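Local coordinates for protein transcriptional activator, putative (Pyrococcus furiosus, PDB 1RTW) that is of unknown function but is a putative transcriptional activator with the all-helical fold of the TenA/THI-4/PQQC family, in an assembly of four chains, at residues R15-H20 / E129-E134; E37-N42 / E81-K86; L125-K130 / K192-F197; I153-W156 / E160-E163. One frame throughout, in Å; residues are numbered along the deposited sequence.

Contact 1 of 4, residues R15-H20 / E129-E134; sequences RRFLPH and EKAYYE
The loop between helix 11-15 and helix 21-28 leans against the middle of helix 118-142 in this all-helical fold, and F17 and L18 make the touch. R15 to L18 form a type I turn, and CB of both F17 and L18 points toward the helix. F17 has CG between its own backbone N and carbonyl carbon (chi1 66°), which carries the far end of the ring to A131: F17 CZ lies 3.9 Å from A131 CB, and the neighbouring F17 CE1 is 3.9 Å from A131 O, with the carbonyl oxygen set obliquely to the ring. One turn further along the helix, L18 uses a single methyl. L18 CD2 comes 3.7 Å from the backbone C of E134 and 3.8 Å from E134 CB, so the apolar root of the glutamate does the packing. Its acid end turns elsewhere, helped by a bend at chi2 (-59°). There E134 OE2 takes a salt bridge from K130 NZ at 2.9 Å, on the anti side and 28° out of the carboxylate plane, and a second one from K137. Directly after L18 comes the cis peptide before P19, and H20 then caps helix 21-28 through F22 N. W14 touches K130, A131 and E134 and meets the F17 ring, while L199 of helix 181-201 packs on F17, so the F17 ring sits among helices 11-15, 118-142 and 181-201.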
loop_
_atom_site.group_PDB
_atom_site.type_symbol
_atom_site.label_atom_id
_atom_site.label_comp_id
_atom_site.label_asym_id
_atom_site.label_seq_id
_atom_site.Cartn_x
_atom_site.Cartn_y
_atom_site.Cartn_z
ATOM N N ARG B 15 30.508 -10.364 9.248
ATOM C CA ARG B 15 31.919 -10.298 9.614
ATOM C C ARG B 15 32.595 -9.180 8.831
ATOM O O ARG B 15 33.514 -8.530 9.332
ATOM C CB ARG B 15 32.621 -11.632 9.334
ATOM C CG ARG B 15 33.870 -11.860 10.176
ATOM C CD ARG B 15 34.666 -13.064 9.698
ATOM N NE ARG B 15 33.868 -14.290 9.665
ATOM C CZ ARG B 15 33.622 -14.997 8.561
ATOM N NH1 ARG B 15 34.111 -14.598 7.392
ATOM N NH2 ARG B 15 32.882 -16.097 8.624
ATOM N N ARG B 16 32.118 -8.950 7.608
ATOM C CA ARG B 16 32.660 -7.899 6.758
ATOM C C ARG B 16 32.419 -6.497 7.336
ATOM O O ARG B 16 33.153 -5.564 7.003
ATOM C CB ARG B 16 32.140 -8.012 5.318
ATOM C CG ARG B 16 32.745 -9.159 4.490
ATOM C CD ARG B 16 32.145 -9.185 3.086
ATOM N NE ARG B 16 32.641 -10.283 2.258
ATOM C CZ ARG B 16 32.114 -10.630 1.085
ATOM N NH1 ARG B 16 31.070 -9.965 0.599
ATOM N NH2 ARG B 16 32.629 -11.640 0.393
ATOM N N PHE B 17 31.398 -6.330 8.181
ATOM C CA PHE B 17 31.187 -5.020 8.808
ATOM C C PHE B 17 31.436 -5.001 10.322
ATOM O O PHE B 17 31.181 -4.006 11.004
ATOM C CB PHE B 17 29.847 -4.357 8.423
ATOM C CG PHE B 17 28.611 -5.075 8.908
ATOM C CD1 PHE B 17 28.159 -4.910 10.213
ATOM C CD2 PHE B 17 27.830 -5.822 8.020
ATOM C CE1 PHE B 17 26.949 -5.464 10.631
ATOM C CE2 PHE B 17 26.617 -6.382 8.420
ATOM C CZ PHE B 17 26.172 -6.200 9.728
ATOM N N LEU B 18 32.014 -6.086 10.823
ATOM C CA LEU B 18 32.338 -6.209 12.238
ATOM C C LEU B 18 33.820 -6.571 12.377
ATOM O O LEU B 18 34.165 -7.702 12.740
ATOM C CB LEU B 18 31.461 -7.286 12.892
ATOM C CG LEU B 18 29.954 -7.011 12.934
ATOM C CD1 LEU B 18 29.179 -8.252 13.359
ATOM C CD2 LEU B 18 29.681 -5.858 13.866
ATOM N N PRO B 19 34.718 -5.597 12.136
ATOM C CA PRO B 19 34.432 -4.213 11.755
ATOM C C PRO B 19 34.632 -3.899 10.270
ATOM O O PRO B 19 35.308 -4.622 9.537
ATOM C CB PRO B 19 35.465 -3.459 12.556
ATOM C CG PRO B 19 36.692 -4.336 12.313
ATOM C CD PRO B 19 36.154 -5.756 12.447
ATOM N N HIS B 20 34.027 -2.802 9.836
ATOM C CA HIS B 20 34.185 -2.339 8.464
ATOM C C HIS B 20 35.198 -1.214 8.576
ATOM O O HIS B 20 35.378 -0.654 9.659
ATOM C CB HIS B 20 32.868 -1.787 7.911
ATOM C CG HIS B 20 32.995 -1.168 6.553
ATOM N ND1 HIS B 20 33.361 0.147 6.364
ATOM C CD2 HIS B 20 32.806 -1.686 5.314
ATOM C CE1 HIS B 20 33.394 0.413 5.070
ATOM N NE2 HIS B 20 33.061 -0.684 4.411
ATOM N N GLU B 129 18.228 -3.151 12.815
ATOM C CA GLU B 129 18.515 -2.674 14.167
ATOM C C GLU B 129 19.642 -3.459 14.807
ATOM O O GLU B 129 20.534 -2.884 15.414
ATOM C CB GLU B 129 17.257 -2.726 15.051
ATOM C CG GLU B 129 16.028 -2.011 14.474
ATOM C CD GLU B 129 16.223 -0.509 14.291
ATOM O OE1 GLU B 129 17.298 -0.106 13.841
ATOM O OE2 GLU B 129 15.294 0.279 14.556
ATOM N N LYS B 130 19.593 -4.778 14.649
ATOM C CA LYS B 130 20.598 -5.665 15.208
ATOM C C LYS B 130 21.965 -5.398 14.575
ATOM O O LYS B 130 22.996 -5.431 15.258
ATOM C CB LYS B 130 20.164 -7.117 15.007
ATOM C CG LYS B 130 21.165 -8.160 15.437
ATOM C CD LYS B 130 21.388 -8.162 16.929
ATOM C CE LYS B 130 22.309 -9.294 17.325
ATOM N NZ LYS B 130 22.672 -9.207 18.760
ATOM N N ALA B 131 21.971 -5.093 13.281
ATOM C CA ALA B 131 23.212 -4.794 12.579
ATOM C C ALA B 131 23.893 -3.564 13.172
ATOM O O ALA B 131 25.097 -3.583 13.441
ATOM C CB ALA B 131 22.946 -4.568 11.112
ATOM N N TYR B 132 23.120 -2.499 13.393
ATOM C CA TYR B 132 23.682 -1.267 13.935
ATOM C C TYR B 132 24.094 -1.395 15.390
ATOM O O TYR B 132 25.073 -0.775 15.824
ATOM C CB TYR B 132 22.720 -0.098 13.738
ATOM C CG TYR B 132 23.216 0.895 12.721
ATOM C CD1 TYR B 132 23.024 2.260 12.903
ATOM C CD2 TYR B 132 23.916 0.471 11.590
ATOM C CE1 TYR B 132 23.526 3.188 11.979
ATOM C CE2 TYR B 132 24.424 1.390 10.666
ATOM C CZ TYR B 132 24.225 2.746 10.863
ATOM O OH TYR B 132 24.720 3.648 9.938
ATOM N N TYR B 133 23.362 -2.219 16.133
ATOM C CA TYR B 133 23.673 -2.445 17.536
ATOM C C TYR B 133 25.057 -3.083 17.633
ATOM O O TYR B 133 25.902 -2.624 18.397
ATOM C CB TYR B 133 22.615 -3.337 18.188
ATOM C CG TYR B 133 22.873 -3.650 19.649
ATOM C CD1 TYR B 133 23.196 -2.644 20.556
ATOM C CD2 TYR B 133 22.801 -4.960 20.117
ATOM C CE1 TYR B 133 23.445 -2.936 21.898
ATOM C CE2 TYR B 133 23.046 -5.270 21.453
ATOM C CZ TYR B 133 23.366 -4.259 22.342
ATOM O OH TYR B 133 23.587 -4.571 23.672
ATOM N N GLU B 134 25.299 -4.097 16.812
ATOM C CA GLU B 134 26.588 -4.786 16.804
ATOM C C GLU B 134 27.752 -3.909 16.337
ATOM O O GLU B 134 28.802 -3.869 16.986
ATOM C CB GLU B 134 26.512 -6.053 15.948
ATOM C CG GLU B 134 25.623 -7.143 16.533
ATOM C CD GLU B 134 26.071 -7.601 17.908
ATOM O OE1 GLU B 134 27.294 -7.705 18.140
ATOM O OE2 GLU B 134 25.200 -7.858 18.763
#

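Contact 2 of 4, residues E37-N42 / E81-K86; sequences EKWLVN and EMFEKK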
loop_
_atom_site.group_PDB
_atom_site.type_symbol
_atom_site.label_atom_id
_atom_site.label_comp_id
_atom_site.label_asym_id
_atom_site.label_seq_id
_atom_site.Cartn_x
_atom_site.Cartn_y
_atom_site.Cartn_z
ATOM N N GLU B 37 31.022 13.206 7.153
ATOM C CA GLU B 37 29.966 14.060 6.623
ATOM C C GLU B 37 29.114 13.326 5.598
ATOM O O GLU B 37 27.885 13.402 5.638
ATOM C CB GLU B 37 30.542 15.339 6.018
ATOM C CG GLU B 37 29.485 16.227 5.370
ATOM C CD GLU B 37 29.972 17.646 5.051
ATOM O OE1 GLU B 37 30.853 18.175 5.771
ATOM O OE2 GLU B 37 29.442 18.244 4.089
ATOM N N LYS B 38 29.768 12.609 4.693
ATOM C CA LYS B 38 29.065 11.859 3.663
ATOM C C LYS B 38 28.190 10.778 4.303
ATOM O O LYS B 38 27.052 10.570 3.887
ATOM C CB LYS B 38 30.065 11.245 2.674
ATOM C CG LYS B 38 29.420 10.608 1.457
ATOM C CD LYS B 38 30.409 10.469 0.321
ATOM C CE LYS B 38 30.808 11.826 -0.240
ATOM N NZ LYS B 38 29.628 12.541 -0.815
ATOM N N TRP B 39 28.709 10.108 5.328
ATOM C CA TRP B 39 27.936 9.082 6.012
ATOM C C TRP B 39 26.722 9.707 6.690
ATOM O O TRP B 39 25.634 9.150 6.644
ATOM C CB TRP B 39 28.774 8.333 7.058
ATOM C CG TRP B 39 27.910 7.467 7.951
ATOM C CD1 TRP B 39 27.424 6.222 7.666
ATOM C CD2 TRP B 39 27.345 7.835 9.220
ATOM N NE1 TRP B 39 26.585 5.799 8.667
ATOM C CE2 TRP B 39 26.517 6.769 9.632
ATOM C CE3 TRP B 39 27.454 8.966 10.043
ATOM C CZ2 TRP B 39 25.793 6.802 10.838
ATOM C CZ3 TRP B 39 26.732 8.998 11.243
ATOM C CH2 TRP B 39 25.915 7.921 11.627
ATOM N N LEU B 40 26.928 10.867 7.310
ATOM C CA LEU B 40 25.882 11.589 8.022
ATOM C C LEU B 40 24.708 11.956 7.115
ATOM O O LEU B 40 23.564 11.617 7.413
ATOM C CB LEU B 40 26.469 12.856 8.651
ATOM C CG LEU B 40 25.621 13.590 9.684
ATOM C CD1 LEU B 40 25.689 12.862 11.009
ATOM C CD2 LEU B 40 26.119 15.002 9.843
ATOM N N VAL B 41 24.998 12.637 6.011
ATOM C CA VAL B 41 23.976 13.052 5.044
ATOM C C VAL B 41 23.161 11.859 4.542
ATOM O O VAL B 41 21.940 11.925 4.440
ATOM C CB VAL B 41 24.633 13.760 3.829
ATOM C CG1 VAL B 41 23.623 14.030 2.748
ATOM C CG2 VAL B 41 25.288 15.080 4.268
ATOM N N ASN B 42 23.841 10.757 4.259
ATOM C CA ASN B 42 23.166 9.574 3.757
ATOM C C ASN B 42 22.432 8.764 4.811
ATOM O O ASN B 42 21.361 8.219 4.546
ATOM C CB ASN B 42 24.137 8.703 2.972
ATOM C CG ASN B 42 24.481 9.300 1.636
ATOM O OD1 ASN B 42 23.821 9.032 0.631
ATOM N ND2 ASN B 42 25.511 10.129 1.613
ATOM N N GLU B 81 16.594 14.274 15.508
ATOM C CA GLU B 81 17.107 15.412 16.264
ATOM C C GLU B 81 18.609 15.229 16.482
ATOM O O GLU B 81 19.380 16.178 16.385
ATOM C CB GLU B 81 16.401 15.521 17.623
ATOM C CG GLU B 81 14.873 15.546 17.549
ATOM C CD GLU B 81 14.195 15.441 18.916
ATOM O OE1 GLU B 81 13.001 15.803 19.014
ATOM O OE2 GLU B 81 14.844 14.989 19.887
HETATM N N MSE B 82 19.021 13.995 16.754
HETATM C CA MSE B 82 20.431 13.693 16.972
HETATM C C MSE B 82 21.268 14.043 15.736
HETATM O O MSE B 82 22.366 14.596 15.854
HETATM C CB MSE B 82 20.593 12.219 17.346
HETATM C CG MSE B 82 22.028 11.753 17.422
HETATM SE SE MSE B 82 22.200 9.932 17.999
HETATM C CE MSE B 82 21.579 9.037 16.409
ATOM N N PHE B 83 20.738 13.736 14.553
ATOM C CA PHE B 83 21.437 14.037 13.309
ATOM C C PHE B 83 21.434 15.542 13.069
ATOM O O PHE B 83 22.441 16.114 12.666
ATOM C CB PHE B 83 20.771 13.338 12.118
ATOM C CG PHE B 83 21.244 11.936 11.879
ATOM C CD1 PHE B 83 22.138 11.662 10.849
ATOM C CD2 PHE B 83 20.777 10.880 12.657
ATOM C CE1 PHE B 83 22.562 10.357 10.594
ATOM C CE2 PHE B 83 21.195 9.570 12.408
ATOM C CZ PHE B 83 22.095 9.311 11.369
ATOM N N GLU B 84 20.296 16.175 13.324
ATOM C CA GLU B 84 20.148 17.612 13.123
ATOM C C GLU B 84 21.022 18.470 14.035
ATOM O O GLU B 84 21.565 19.479 13.592
ATOM C CB GLU B 84 18.679 18.002 13.264
ATOM C CG GLU B 84 17.810 17.450 12.145
ATOM C CD GLU B 84 16.366 17.216 12.556
ATOM O OE1 GLU B 84 15.991 17.523 13.714
ATOM O OE2 GLU B 84 15.603 16.707 11.710
ATOM N N LYS B 85 21.152 18.065 15.297
ATOM C CA LYS B 85 21.970 18.794 16.268
ATOM C C LYS B 85 23.405 18.751 15.755
ATOM O O LYS B 85 23.986 19.785 15.407
ATOM C CB LYS B 85 21.901 18.121 17.649
ATOM C CG LYS B 85 22.087 19.075 18.832
ATOM C CD LYS B 85 22.538 18.336 20.087
ATOM C CE LYS B 85 23.979 17.859 19.935
ATOM N NZ LYS B 85 24.415 16.889 20.980
ATOM N N LYS B 86 23.921 17.533 15.616
ATOM C CA LYS B 86 25.278 17.295 15.144
ATOM C C LYS B 86 25.589 18.071 13.868
ATOM O O LYS B 86 26.690 18.585 13.700
ATOM C CB LYS B 86 25.485 15.801 14.906
ATOM C CG LYS B 86 26.926 15.410 14.731
ATOM C CD LYS B 86 27.694 15.720 15.998
ATOM C CE LYS B 86 29.171 15.415 15.852
ATOM N NZ LYS B 86 29.908 15.810 17.082
#
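The F83 ring presents its edge to L40 O, which lies near the ring plane 3.6 Å from F83 CE1. At the far end of the same ring, F83 CZ is 4.1 Å from W39 CH2, each atom oblique to the other's ring. The six-membered ring of W39 and the F83 ring have their centroids 5.8 Å apart and their planes at 33°, too tilted for a stack and too flat for an edge-to-face pair. L40 and F83 run antiparallel alongside each other: with L40 CG anti to the backbone N (chi1 -167°), the L40 CD1 methyl arrives 3.8 Å from F83 CD1. The ring therefore meets a methyl, a carbonyl oxygen and the CH2 atom of the indole from one helix, and F152 adds an edge-to-face partner. The polar atoms nearby are looked after separately. W39 NE1 is hydrogen-bonded to Y132 OH, and N42 ND2 gives a nearly straight bond of 2.8 Å to K38 O, in the amide plane of N42. K38 O also accepts from N42 N, one donor coming from each side of the carbonyl plane. This is the buried apolar seam between two long helices, 33-60 and 66-89, that belongs to the helical bundle of the TenA/THI-4/PQQC family.

Contact 3 of 4, residues L125-K130 / K192-F197; sequences LYCEEK and KEVSKF
S195 OG is the polar atom held by several groups: it is hydrogen-bonded to F191 O one turn back in its own helix and to W14 NE1 of helix 11-15. Across the contact it lies 3.6 Å from C127 SG, a van der Waals contact of sulfur and oxygen. The sulfur touches both this hydroxyl and a valine methyl, for C127 SG is also 3.6 Å from V194 CG1. What puts it there is the cysteine torsion, with SG opposite the backbone N (chi1 -176°) on a side chain that already points at the other helix. V194 CG1 continues along the cysteine to C127 CB at 4.0 Å and comes 4.2 Å from the backbone N of E128. These are small side chains, and the two helix segments come to 9.2 Å between axes, running the same way at 30° (signed crossing angle -30°). E128 turns its carboxylate away from the contact, toward a bound phosphate ion. W14 also packs on C127, Y105 and Y108 touch V194, and A50 and F53 lie against E128, so the contact is buried among helices 11-15, 100-115 and 33-60, while E193 on helix 181-201 reaches K103 of the second subunit in a salt bridge.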
loop_
_atom_site.group_PDB
_atom_site.type_symbol
_atom_site.label_atom_id
_atom_site.label_comp_id
_atom_site.label_asym_id
_atom_site.label_seq_id
_atom_site.Cartn_x
_atom_site.Cartn_y
_atom_site.Cartn_z
ATOM N N LEU B 125 13.300 -5.438 9.843
ATOM C CA LEU B 125 13.454 -4.508 10.947
ATOM C C LEU B 125 14.534 -5.017 11.900
ATOM O O LEU B 125 15.477 -4.296 12.214
ATOM C CB LEU B 125 12.136 -4.331 11.701
ATOM C CG LEU B 125 12.241 -3.467 12.969
ATOM C CD1 LEU B 125 12.578 -2.031 12.588
ATOM C CD2 LEU B 125 10.945 -3.512 13.716
ATOM N N TYR B 126 14.400 -6.270 12.327
ATOM C CA TYR B 126 15.361 -6.889 13.237
ATOM C C TYR B 126 16.775 -6.761 12.708
ATOM O O TYR B 126 17.667 -6.289 13.408
ATOM C CB TYR B 126 15.047 -8.382 13.437
ATOM C CG TYR B 126 16.071 -9.099 14.297
ATOM C CD1 TYR B 126 16.380 -8.634 15.573
ATOM C CD2 TYR B 126 16.752 -10.218 13.821
ATOM C CE1 TYR B 126 17.338 -9.258 16.353
ATOM C CE2 TYR B 126 17.717 -10.861 14.597
ATOM C CZ TYR B 126 18.006 -10.371 15.864
ATOM O OH TYR B 126 18.966 -10.976 16.647
ATOM N N CYS B 127 16.966 -7.211 11.475
ATOM C CA CYS B 127 18.262 -7.167 10.820
ATOM C C CYS B 127 18.901 -5.776 10.867
ATOM O O CYS B 127 20.031 -5.625 11.312
ATOM C CB CYS B 127 18.109 -7.648 9.376
ATOM S SG CYS B 127 19.639 -7.765 8.448
ATOM N N GLU B 128 18.166 -4.764 10.422
ATOM C CA GLU B 128 18.641 -3.379 10.419
ATOM C C GLU B 128 19.038 -2.848 11.806
ATOM O O GLU B 128 20.019 -2.116 11.944
ATOM C CB GLU B 128 17.550 -2.473 9.829
ATOM C CG GLU B 128 17.534 -1.031 10.385
ATOM C CD GLU B 128 16.130 -0.464 10.559
ATOM O OE1 GLU B 128 15.139 -1.197 10.408
ATOM O OE2 GLU B 128 15.998 0.735 10.841
ATOM N N GLU B 129 18.228 -3.151 12.815
ATOM C CA GLU B 129 18.515 -2.674 14.167
ATOM C C GLU B 129 19.642 -3.459 14.807
ATOM O O GLU B 129 20.534 -2.884 15.414
ATOM C CB GLU B 129 17.257 -2.726 15.051
ATOM C CG GLU B 129 16.028 -2.011 14.474
ATOM C CD GLU B 129 16.223 -0.509 14.291
ATOM O OE1 GLU B 129 17.298 -0.106 13.841
ATOM O OE2 GLU B 129 15.294 0.279 14.556
ATOM N N LYS B 130 19.593 -4.778 14.649
ATOM C CA LYS B 130 20.598 -5.665 15.208
ATOM C C LYS B 130 21.965 -5.398 14.575
ATOM O O LYS B 130 22.996 -5.431 15.258
ATOM C CB LYS B 130 20.164 -7.117 15.007
ATOM C CG LYS B 130 21.165 -8.160 15.437
ATOM C CD LYS B 130 21.388 -8.162 16.929
ATOM C CE LYS B 130 22.309 -9.294 17.325
ATOM N NZ LYS B 130 22.672 -9.207 18.760
ATOM N N LYS B 192 18.994 -11.788 4.490
ATOM C CA LYS B 192 20.234 -11.866 3.727
ATOM C C LYS B 192 20.430 -10.598 2.902
ATOM O O LYS B 192 21.503 -9.992 2.919
ATOM C CB LYS B 192 20.201 -13.077 2.792
ATOM C CG LYS B 192 21.367 -13.162 1.816
ATOM C CD LYS B 192 21.311 -14.440 0.988
ATOM C CE LYS B 192 21.429 -15.672 1.878
ATOM N NZ LYS B 192 21.225 -16.935 1.118
ATOM N N GLU B 193 19.376 -10.190 2.207
ATOM C CA GLU B 193 19.430 -9.012 1.361
ATOM C C GLU B 193 19.653 -7.747 2.192
ATOM O O GLU B 193 20.465 -6.903 1.813
ATOM C CB GLU B 193 18.154 -8.926 0.511
ATOM C CG GLU B 193 18.215 -7.962 -0.671
ATOM C CD GLU B 193 19.202 -8.372 -1.770
ATOM O OE1 GLU B 193 19.435 -7.548 -2.686
ATOM O OE2 GLU B 193 19.729 -9.513 -1.742
ATOM N N VAL B 194 18.976 -7.632 3.339
ATOM C CA VAL B 194 19.160 -6.452 4.183
ATOM C C VAL B 194 20.595 -6.425 4.717
ATOM O O VAL B 194 21.199 -5.353 4.845
ATOM C CB VAL B 194 18.118 -6.371 5.345
ATOM C CG1 VAL B 194 18.427 -5.186 6.275
ATOM C CG2 VAL B 194 16.726 -6.206 4.779
ATOM N N SER B 195 21.152 -7.614 4.954
ATOM C CA SER B 195 22.526 -7.755 5.444
ATOM C C SER B 195 23.524 -7.174 4.450
ATOM O O SER B 195 24.448 -6.458 4.836
ATOM C CB SER B 195 22.856 -9.229 5.700
ATOM O OG SER B 195 22.169 -9.719 6.832
ATOM N N LYS B 196 23.328 -7.485 3.171
ATOM C CA LYS B 196 24.185 -6.987 2.096
ATOM C C LYS B 196 24.106 -5.462 2.003
ATOM O O LYS B 196 25.107 -4.786 1.769
ATOM C CB LYS B 196 23.768 -7.608 0.758
ATOM C CG LYS B 196 24.080 -9.091 0.641
ATOM C CD LYS B 196 23.635 -9.661 -0.700
ATOM C CE LYS B 196 23.836 -11.189 -0.741
ATOM N NZ LYS B 196 23.415 -11.817 -2.038
ATOM N N PHE B 197 22.899 -4.934 2.183
ATOM C CA PHE B 197 22.667 -3.500 2.140
ATOM C C PHE B 197 23.384 -2.807 3.288
ATOM O O PHE B 197 23.964 -1.740 3.098
ATOM C CB PHE B 197 21.170 -3.196 2.176
ATOM C CG PHE B 197 20.525 -3.172 0.819
ATOM C CD1 PHE B 197 21.019 -2.341 -0.180
ATOM C CD2 PHE B 197 19.409 -3.944 0.551
ATOM C CE1 PHE B 197 20.404 -2.277 -1.432
ATOM C CE2 PHE B 197 18.790 -3.888 -0.692
ATOM C CZ PHE B 197 19.287 -3.052 -1.685
#

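Contact 4 of 4, residues I153-W156 / E160-E163; sequences INHW and EFGE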
loop_
_atom_site.group_PDB
_atom_site.type_symbol
_atom_site.label_atom_id
_atom_site.label_comp_id
_atom_site.label_asym_id
_atom_site.label_seq_id
_atom_site.Cartn_x
_atom_site.Cartn_y
_atom_site.Cartn_z
ATOM N N ILE B 153 27.906 6.881 18.818
ATOM C CA ILE B 153 28.465 5.647 19.335
ATOM C C ILE B 153 27.658 5.176 20.538
ATOM O O ILE B 153 27.317 4.000 20.637
ATOM C CB ILE B 153 29.926 5.831 19.756
ATOM C CG1 ILE B 153 30.738 6.355 18.582
ATOM C CG2 ILE B 153 30.515 4.501 20.204
ATOM C CD1 ILE B 153 32.145 6.725 18.947
ATOM N N ASN B 154 27.344 6.110 21.434
ATOM C CA ASN B 154 26.578 5.810 22.637
ATOM C C ASN B 154 25.139 5.414 22.357
ATOM O O ASN B 154 24.651 4.448 22.928
ATOM C CB ASN B 154 26.581 6.999 23.608
ATOM C CG ASN B 154 27.919 7.179 24.318
ATOM O OD1 ASN B 154 28.694 6.225 24.478
ATOM N ND2 ASN B 154 28.195 8.411 24.750
ATOM N N HIS B 155 24.455 6.156 21.490
ATOM C CA HIS B 155 23.065 5.843 21.199
ATOM C C HIS B 155 22.840 4.425 20.666
ATOM O O HIS B 155 22.021 3.688 21.206
ATOM C CB HIS B 155 22.439 6.867 20.242
ATOM C CG HIS B 155 21.042 6.507 19.827
ATOM N ND1 HIS B 155 20.737 6.077 18.554
ATOM C CD2 HIS B 155 19.904 6.403 20.544
ATOM C CE1 HIS B 155 19.469 5.713 18.512
ATOM N NE2 HIS B 155 18.938 5.898 19.703
ATOM N N TRP B 156 23.600 4.027 19.651
ATOM C CA TRP B 156 23.417 2.700 19.079
ATOM C C TRP B 156 24.023 1.532 19.852
ATOM O O TRP B 156 23.684 0.370 19.595
ATOM C CB TRP B 156 23.854 2.683 17.620
ATOM C CG TRP B 156 22.873 3.370 16.738
ATOM C CD1 TRP B 156 21.534 3.114 16.644
ATOM C CD2 TRP B 156 23.144 4.414 15.813
ATOM N NE1 TRP B 156 20.954 3.937 15.713
ATOM C CE2 TRP B 156 21.929 4.758 15.187
ATOM C CE3 TRP B 156 24.303 5.111 15.447
ATOM C CZ2 TRP B 156 21.832 5.745 14.212
ATOM C CZ3 TRP B 156 24.214 6.090 14.482
ATOM C CH2 TRP B 156 22.985 6.405 13.877
ATOM N N GLU B 160 19.858 0.834 26.422
ATOM C CA GLU B 160 18.502 1.145 25.997
ATOM C C GLU B 160 18.231 0.617 24.592
ATOM O O GLU B 160 17.205 -0.015 24.352
ATOM C CB GLU B 160 18.276 2.655 26.046
ATOM C CG GLU B 160 16.844 3.076 25.780
ATOM C CD GLU B 160 16.628 4.567 25.960
ATOM O OE1 GLU B 160 17.448 5.364 25.453
ATOM O OE2 GLU B 160 15.626 4.941 26.606
ATOM N N PHE B 161 19.151 0.879 23.669
ATOM C CA PHE B 161 18.994 0.407 22.300
ATOM C C PHE B 161 19.055 -1.118 22.260
ATOM O O PHE B 161 18.288 -1.752 21.546
ATOM C CB PHE B 161 20.066 0.994 21.382
ATOM C CG PHE B 161 19.749 0.851 19.926
ATOM C CD1 PHE B 161 18.878 1.739 19.313
ATOM C CD2 PHE B 161 20.306 -0.173 19.171
ATOM C CE1 PHE B 161 18.557 1.614 17.965
ATOM C CE2 PHE B 161 19.996 -0.312 17.822
ATOM C CZ PHE B 161 19.115 0.586 17.212
ATOM N N GLY B 162 19.961 -1.694 23.047
ATOM C CA GLY B 162 20.103 -3.134 23.101
ATOM C C GLY B 162 18.844 -3.811 23.610
ATOM O O GLY B 162 18.535 -4.942 23.234
ATOM N N GLU B 163 18.117 -3.118 24.480
ATOM C CA GLU B 163 16.881 -3.649 25.032
ATOM C C GLU B 163 15.818 -3.623 23.942
ATOM O O GLU B 163 15.000 -4.534 23.827
ATOM C CB GLU B 163 16.449 -2.835 26.254
ATOM C CG GLU B 163 17.362 -3.050 27.456
ATOM C CD GLU B 163 17.034 -2.158 28.640
ATOM O OE1 GLU B 163 16.717 -0.966 28.441
ATOM O OE2 GLU B 163 17.106 -2.652 29.781
#
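F161 and H155 both carry CG anti to their backbone N (chi1 -164° for F161), whereas W156 has CG beside its N (chi1 -74°); with these torsions the three rings form an aromatic cluster across the bend between helix 150-157 and helix 159-176. W156 turns an edge to one face of the phenylalanine. W156 CD1 sits over that face, toward the rim, 3.5 Å from F161 CZ, and the five-membered ring stands almost upright on it with planes at 85° and centroids 4.9 Å apart. F161 in turn offers its own edge to the face of H155 in an offset edge-to-face pair, where F161 CD1 is 4.1 Å from H155 CE1. The backbone joins in: H155 O is 3.3 Å from F161 CB, and W156 O is 3.4 Å from F161 CD2. S158, in the short link, accepts from F161 N and is hydrogen-bonded to H155 O, which probably helps fix the bend. W156 NE1 is hydrogen-bonded to E79 of helix 66-89, which would limit rotation of the indole. The cluster is thus held by dispersion with a modest electrostatic share from C-H edges facing pi clouds, with the one indole N-H satisfied by a carboxylate outside it.

How the contacts relate
Contacts 1 and 3 share E129 and K130 on helix 118-142 and have centres about 10 Å apart; F17 of the first packs on S195 O of the second. W39 and W156 join the remaining pair, since W39 CH2 of contact 2 lies 3.8 Å from W156 CZ3 of contact 4. Y132 ties three contacts together: from contact 1 it reaches W39 of contact 2, and its ring packs on W156 of contact 4. Contacts 2 and 3 stay apart, about 10 Å between nearest atoms. Bound phosphate, probably from the crystallisation liquor, lies near E128 and E129 and about 4 Å from the W156 side chain, which may mark a pocket between contacts 1, 3 and 4.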